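Local structure of cytochrome c, putative (Shewanella oneidensis, 1SP3) at residues G194-H206 / Q287-M299. The protein probably works as a respiratory tetrathionate reductase, an octaheme cytochrome c whose covalently bound hemes carry electrons. Residues are numbered along the deposited sequence; the frame is centred on the assembly and turned at random.
Sequences GNAMGVSPGGIDH and QYAWYNGTANAYM. With HEC (heme c), chain G.
The hydroxyl of Y291 meets the backbone of G198 at the ring edge: G198 N gives an almost straight hydrogen bond (177°) to Y291 OH, 2.8 Å away. The ring stands with CG anti to its own backbone N (chi1 179°), a setting that carries the hydroxyl into the loop 194-206. M197 CG lies 3.9 Å from Y291 CE1, and on the other flank I204 CG2 reaches Y291 CE2 at 3.5 Å. The loop thus straddles a tyrosine rising from the end of strand 287-291, part of the large mixed sheet. G198 sits in a type II beta turn, A196 to V199, and G198 CA lies 3.7 Å from A295 CB. A water that accepts from Y291 OH at 2.7 Å also donates to V199 O and I204 O, tying both limbs of the loop to the one hydroxyl. A phenylalanine here would probably leave G198 N without its acceptor and the water without the hydroxyl that donates to it. Behind this shell, N195 ND2 holds I204 O at 2.9 Å, while N292 OD1 closes an Asx turn by accepting from T294 N. The same loop grips a heme: N195 N and M197 N donate to propionate oxygens O1D and O2A.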
loop_
_atom_site.group_PDB
_atom_site.type_symbol
_atom_site.label_atom_id
_atom_site.label_comp_id
_atom_site.label_asym_id
_atom_site.label_seq_id
_atom_site.Cartn_x
_atom_site.Cartn_y
_atom_site.Cartn_z
ATOM N N GLY A 194 7.628 7.314 -8.977
ATOM C CA GLY A 194 7.059 7.330 -7.618
ATOM C C GLY A 194 7.708 6.446 -6.537
ATOM O O GLY A 194 7.737 5.187 -6.614
ATOM N N ASN A 195 8.185 7.089 -5.491
ATOM C CA ASN A 195 8.852 6.353 -4.390
ATOM C C ASN A 195 7.835 5.793 -3.416
ATOM O O ASN A 195 7.016 6.587 -2.838
ATOM C CB ASN A 195 9.728 7.308 -3.542
ATOM C CG ASN A 195 10.968 7.856 -4.304
ATOM O OD1 ASN A 195 11.298 7.389 -5.392
ATOM N ND2 ASN A 195 11.654 8.859 -3.707
ATOM N N ALA A 196 7.890 4.470 -3.171
ATOM C CA ALA A 196 7.208 3.913 -1.992
ATOM C C ALA A 196 7.974 4.399 -0.757
ATOM O O ALA A 196 9.171 4.698 -0.849
ATOM C CB ALA A 196 7.278 2.400 -2.034
ATOM N N MET A 197 7.349 4.386 0.407
ATOM C CA MET A 197 8.051 4.730 1.654
ATOM C C MET A 197 9.349 3.930 1.804
ATOM O O MET A 197 9.351 2.730 1.567
ATOM C CB MET A 197 7.204 4.383 2.855
ATOM C CG MET A 197 7.713 5.026 4.134
ATOM S SD MET A 197 6.655 4.632 5.552
ATOM C CE MET A 197 5.523 3.748 4.854
ATOM N N GLY A 198 10.421 4.627 2.193
ATOM C CA GLY A 198 11.697 4.027 2.484
ATOM C C GLY A 198 12.556 3.749 1.261
ATOM O O GLY A 198 13.662 3.238 1.412
ATOM N N VAL A 199 12.067 4.092 0.072
ATOM C CA VAL A 199 12.899 4.114 -1.137
ATOM C C VAL A 199 13.328 5.566 -1.545
ATOM O O VAL A 199 12.539 6.516 -1.372
ATOM C CB VAL A 199 12.112 3.497 -2.267
ATOM C CG1 VAL A 199 12.796 3.796 -3.622
ATOM C CG2 VAL A 199 11.828 1.994 -1.954
ATOM N N SER A 200 14.562 5.736 -2.056
ATOM C CA SER A 200 15.176 7.085 -2.301
ATOM C C SER A 200 15.652 7.285 -3.783
ATOM O O SER A 200 14.953 6.721 -4.648
ATOM C CB SER A 200 16.211 7.439 -1.216
ATOM O OG SER A 200 15.671 8.335 -0.219
ATOM N N PRO A 201 16.781 7.949 -4.171
ATOM C CA PRO A 201 18.061 8.187 -3.431
ATOM C C PRO A 201 18.312 9.429 -2.467
ATOM O O PRO A 201 18.191 9.361 -1.209
ATOM C CB PRO A 201 19.072 8.301 -4.593
ATOM C CG PRO A 201 18.272 8.960 -5.709
ATOM C CD PRO A 201 16.861 8.475 -5.556
ATOM N N GLY A 202 18.796 10.522 -3.082
ATOM C CA GLY A 202 18.716 11.876 -2.529
ATOM C C GLY A 202 17.568 12.705 -3.154
ATOM O O GLY A 202 17.757 13.880 -3.575
ATOM N N GLY A 203 16.396 12.075 -3.258
ATOM C CA GLY A 203 15.137 12.776 -3.450
ATOM C C GLY A 203 14.132 11.952 -2.647
ATOM O O GLY A 203 13.835 10.827 -3.077
ATOM N N ILE A 204 13.664 12.485 -1.488
ATOM C CA ILE A 204 12.634 11.824 -0.620
ATOM C C ILE A 204 11.397 11.504 -1.466
ATOM O O ILE A 204 10.794 10.408 -1.374
ATOM C CB ILE A 204 12.181 12.686 0.661
ATOM C CG1 ILE A 204 13.333 12.984 1.670
ATOM C CG2 ILE A 204 10.992 11.999 1.355
ATOM C CD1 ILE A 204 12.867 13.725 2.989
ATOM N N ASP A 205 11.037 12.484 -2.294
ATOM C CA ASP A 205 9.933 12.352 -3.228
ATOM C C ASP A 205 10.477 12.561 -4.616
ATOM O O ASP A 205 10.859 13.678 -4.938
ATOM C CB ASP A 205 8.862 13.402 -2.917
ATOM C CG ASP A 205 8.106 13.124 -1.598
ATOM O OD1 ASP A 205 8.220 12.001 -1.081
ATOM O OD2 ASP A 205 7.397 13.966 -0.996
ATOM N N HIS A 206 10.521 11.496 -5.427
ATOM C CA HIS A 206 10.693 11.640 -6.868
ATOM C C HIS A 206 9.643 12.523 -7.583
ATOM O O HIS A 206 10.017 13.407 -8.344
ATOM C CB HIS A 206 10.765 10.304 -7.596
ATOM C CG HIS A 206 11.020 10.464 -9.067
ATOM N ND1 HIS A 206 12.290 10.618 -9.587
ATOM C CD2 HIS A 206 10.169 10.598 -10.117
ATOM C CE1 HIS A 206 12.210 10.792 -10.899
ATOM N NE2 HIS A 206 10.936 10.775 -11.248
ATOM N N GLN A 287 -1.333 10.722 11.558
ATOM C CA GLN A 287 -0.218 10.919 12.522
ATOM C C GLN A 287 0.990 11.540 11.870
ATOM O O GLN A 287 1.253 11.299 10.737
ATOM C CB GLN A 287 0.274 9.535 12.983
ATOM C CG GLN A 287 -0.885 8.799 13.464
ATOM C CD GLN A 287 -0.935 8.983 14.874
ATOM O OE1 GLN A 287 -1.605 9.925 15.355
ATOM N NE2 GLN A 287 -0.113 8.199 15.589
ATOM N N TYR A 288 1.744 12.332 12.609
ATOM C CA TYR A 288 2.864 13.058 11.959
ATOM C C TYR A 288 4.194 12.509 12.404
ATOM O O TYR A 288 4.369 12.240 13.592
ATOM C CB TYR A 288 2.715 14.525 12.276
ATOM C CG TYR A 288 1.346 14.968 11.715
ATOM C CD1 TYR A 288 0.221 15.086 12.547
ATOM C CD2 TYR A 288 1.185 15.209 10.370
ATOM C CE1 TYR A 288 -1.035 15.458 12.049
ATOM C CE2 TYR A 288 -0.032 15.587 9.858
ATOM C CZ TYR A 288 -1.115 15.738 10.699
ATOM O OH TYR A 288 -2.312 16.033 10.148
ATOM N N ALA A 289 5.156 12.421 11.523
ATOM C CA ALA A 289 6.433 11.931 11.998
ATOM C C ALA A 289 7.556 12.496 11.164
ATOM O O ALA A 289 7.350 12.747 9.974
ATOM C CB ALA A 289 6.468 10.375 12.107
ATOM N N TRP A 290 8.714 12.747 11.792
ATOM C CA TRP A 290 9.931 12.965 11.044
ATOM C C TRP A 290 10.168 11.891 10.003
ATOM O O TRP A 290 10.055 10.672 10.281
ATOM C CB TRP A 290 11.176 13.092 11.954
ATOM C CG TRP A 290 11.119 14.308 12.823
ATOM C CD1 TRP A 290 10.853 14.361 14.173
ATOM C CD2 TRP A 290 11.224 15.658 12.375
ATOM N NE1 TRP A 290 10.812 15.669 14.594
ATOM C CE2 TRP A 290 11.004 16.490 13.506
ATOM C CE3 TRP A 290 11.452 16.260 11.111
ATOM C CZ2 TRP A 290 11.078 17.863 13.434
ATOM C CZ3 TRP A 290 11.543 17.596 11.040
ATOM C CH2 TRP A 290 11.338 18.399 12.182
ATOM N N TYR A 291 10.494 12.333 8.789
ATOM C CA TYR A 291 10.805 11.375 7.752
ATOM C C TYR A 291 11.886 11.931 6.885
ATOM O O TYR A 291 11.713 13.000 6.288
ATOM C CB TYR A 291 9.545 11.066 6.907
ATOM C CG TYR A 291 9.710 10.063 5.737
ATOM C CD1 TYR A 291 10.186 8.751 5.950
ATOM C CD2 TYR A 291 9.390 10.438 4.424
ATOM C CE1 TYR A 291 10.319 7.856 4.882
ATOM C CE2 TYR A 291 9.525 9.523 3.330
ATOM C CZ TYR A 291 9.964 8.226 3.607
ATOM O OH TYR A 291 10.148 7.366 2.543
ATOM N N ASN A 292 12.951 11.143 6.716
ATOM C CA ASN A 292 14.092 11.536 5.841
ATOM C C ASN A 292 14.265 10.689 4.591
ATOM O O ASN A 292 15.324 10.728 3.954
ATOM C CB ASN A 292 15.420 11.450 6.629
ATOM C CG ASN A 292 15.776 9.981 7.037
ATOM O OD1 ASN A 292 15.194 9.008 6.509
ATOM N ND2 ASN A 292 16.667 9.833 7.989
ATOM N N GLY A 293 13.243 9.943 4.193
ATOM C CA GLY A 293 13.422 9.134 2.995
ATOM C C GLY A 293 13.745 7.660 3.340
ATOM O O GLY A 293 13.648 6.783 2.502
ATOM N N THR A 294 14.125 7.369 4.578
ATOM C CA THR A 294 14.340 5.971 4.905
ATOM C C THR A 294 13.325 5.504 5.942
ATOM O O THR A 294 12.747 6.312 6.707
ATOM C CB THR A 294 15.828 5.671 5.387
ATOM O OG1 THR A 294 16.112 6.549 6.449
ATOM C CG2 THR A 294 16.836 6.174 4.398
ATOM N N ALA A 295 13.119 4.185 5.969
ATOM C CA ALA A 295 12.146 3.609 6.828
ATOM C C ALA A 295 12.766 2.311 7.418
ATOM O O ALA A 295 13.606 1.609 6.790
ATOM C CB ALA A 295 10.889 3.295 6.016
ATOM N N ASN A 296 12.361 1.996 8.620
ATOM C CA ASN A 296 12.674 0.688 9.127
ATOM C C ASN A 296 11.588 -0.317 8.751
ATOM O O ASN A 296 10.424 0.056 8.582
ATOM C CB ASN A 296 12.928 0.718 10.653
ATOM C CG ASN A 296 14.014 -0.306 11.061
ATOM O OD1 ASN A 296 14.414 -1.163 10.232
ATOM N ND2 ASN A 296 14.497 -0.212 12.281
ATOM N N ALA A 297 11.971 -1.587 8.610
ATOM C CA ALA A 297 10.996 -2.638 8.377
ATOM C C ALA A 297 11.292 -3.936 9.140
ATOM O O ALA A 297 12.415 -4.354 9.237
ATOM C CB ALA A 297 10.830 -2.928 6.859
ATOM N N TYR A 298 10.231 -4.584 9.618
ATOM C CA TYR A 298 10.297 -5.921 10.148
ATOM C C TYR A 298 10.410 -6.901 8.978
ATOM O O TYR A 298 9.619 -6.835 8.027
ATOM C CB TYR A 298 9.043 -6.230 11.001
ATOM C CG TYR A 298 9.129 -7.677 11.535
ATOM C CD1 TYR A 298 9.807 -7.958 12.743
ATOM C CD2 TYR A 298 8.633 -8.748 10.796
ATOM C CE1 TYR A 298 9.946 -9.284 13.223
ATOM C CE2 TYR A 298 8.743 -10.114 11.292
ATOM C CZ TYR A 298 9.426 -10.348 12.508
ATOM O OH TYR A 298 9.573 -11.646 13.016
ATOM N N MET A 299 11.398 -7.781 9.000
ATOM C CA MET A 299 11.504 -8.736 7.915
ATOM C C MET A 299 11.373 -10.166 8.438
ATOM O O MET A 299 11.538 -10.403 9.655
ATOM C CB MET A 299 12.835 -8.636 7.200
ATOM C CG MET A 299 13.183 -7.237 6.779
ATOM S SD MET A 299 12.222 -6.950 5.322
ATOM C CE MET A 299 12.861 -8.084 4.175
HETATM FE FE HEC G . 0.443 8.804 -6.294
HETATM C CHA HEC G . 2.878 7.991 -4.026
HETATM C CHB HEC G . -0.459 5.579 -6.482
HETATM C CHC HEC G . -2.232 9.706 -8.358
HETATM C CHD HEC G . 1.455 12.044 -6.264
HETATM N NA HEC G . 1.038 7.056 -5.377
HETATM C C1A HEC G . 2.098 6.955 -4.516
HETATM C C2A HEC G . 2.258 5.584 -4.171
HETATM C C3A HEC G . 1.327 4.907 -4.834
HETATM C C4A HEC G . 0.530 5.852 -5.592
HETATM C CMA HEC G . 1.087 3.388 -4.775
HETATM C CAA HEC G . 3.309 5.058 -3.172
HETATM C CBA HEC G . 2.631 5.219 -1.777
HETATM C CGA HEC G . 3.551 4.506 -0.791
HETATM O O1A HEC G . 3.609 3.233 -0.875
HETATM O O2A HEC G . 4.243 5.178 0.059
HETATM N NB HEC G . -1.006 7.880 -7.254
HETATM C C1B HEC G . -1.192 6.497 -7.200
HETATM C C2B HEC G . -2.384 6.160 -7.934
HETATM C C3B HEC G . -2.886 7.309 -8.428
HETATM C C4B HEC G . -2.032 8.390 -8.038
HETATM C CMB HEC G . -2.953 4.717 -8.103
HETATM C CAB HEC G . -4.206 7.474 -9.266
HETATM C CBB HEC G . -5.399 7.079 -8.688
HETATM N NC HEC G . -0.280 10.541 -7.153
HETATM C C1C HEC G . -1.340 10.655 -8.011
HETATM C C2C HEC G . -1.400 11.991 -8.454
HETATM C C3C HEC G . -0.373 12.643 -7.856
HETATM C C4C HEC G . 0.342 11.725 -7.051
HETATM C CMC HEC G . -2.511 12.458 -9.469
HETATM C CAC HEC G . 0.085 14.145 -8.041
HETATM C CBC HEC G . -0.861 15.159 -8.017
HETATM N ND HEC G . 1.909 9.851 -5.335
HETATM C C1D HEC G . 2.171 11.211 -5.424
HETATM C C2D HEC G . 3.260 11.615 -4.558
HETATM C C3D HEC G . 3.724 10.381 -3.942
HETATM C C4D HEC G . 2.802 9.331 -4.413
HETATM C CMD HEC G . 3.916 13.057 -4.316
HETATM C CAD HEC G . 4.919 10.231 -2.932
HETATM C CBD HEC G . 5.977 9.491 -3.771
HETATM C CGD HEC G . 6.875 10.395 -4.591
HETATM O O1D HEC G . 7.766 9.861 -5.260
HETATM O O2D HEC G . 6.781 11.664 -4.502
HETATM O O HOH W 1 14.325 2.616 3.790
HETATM O O HOH W 2 10.767 8.117 -0.004
#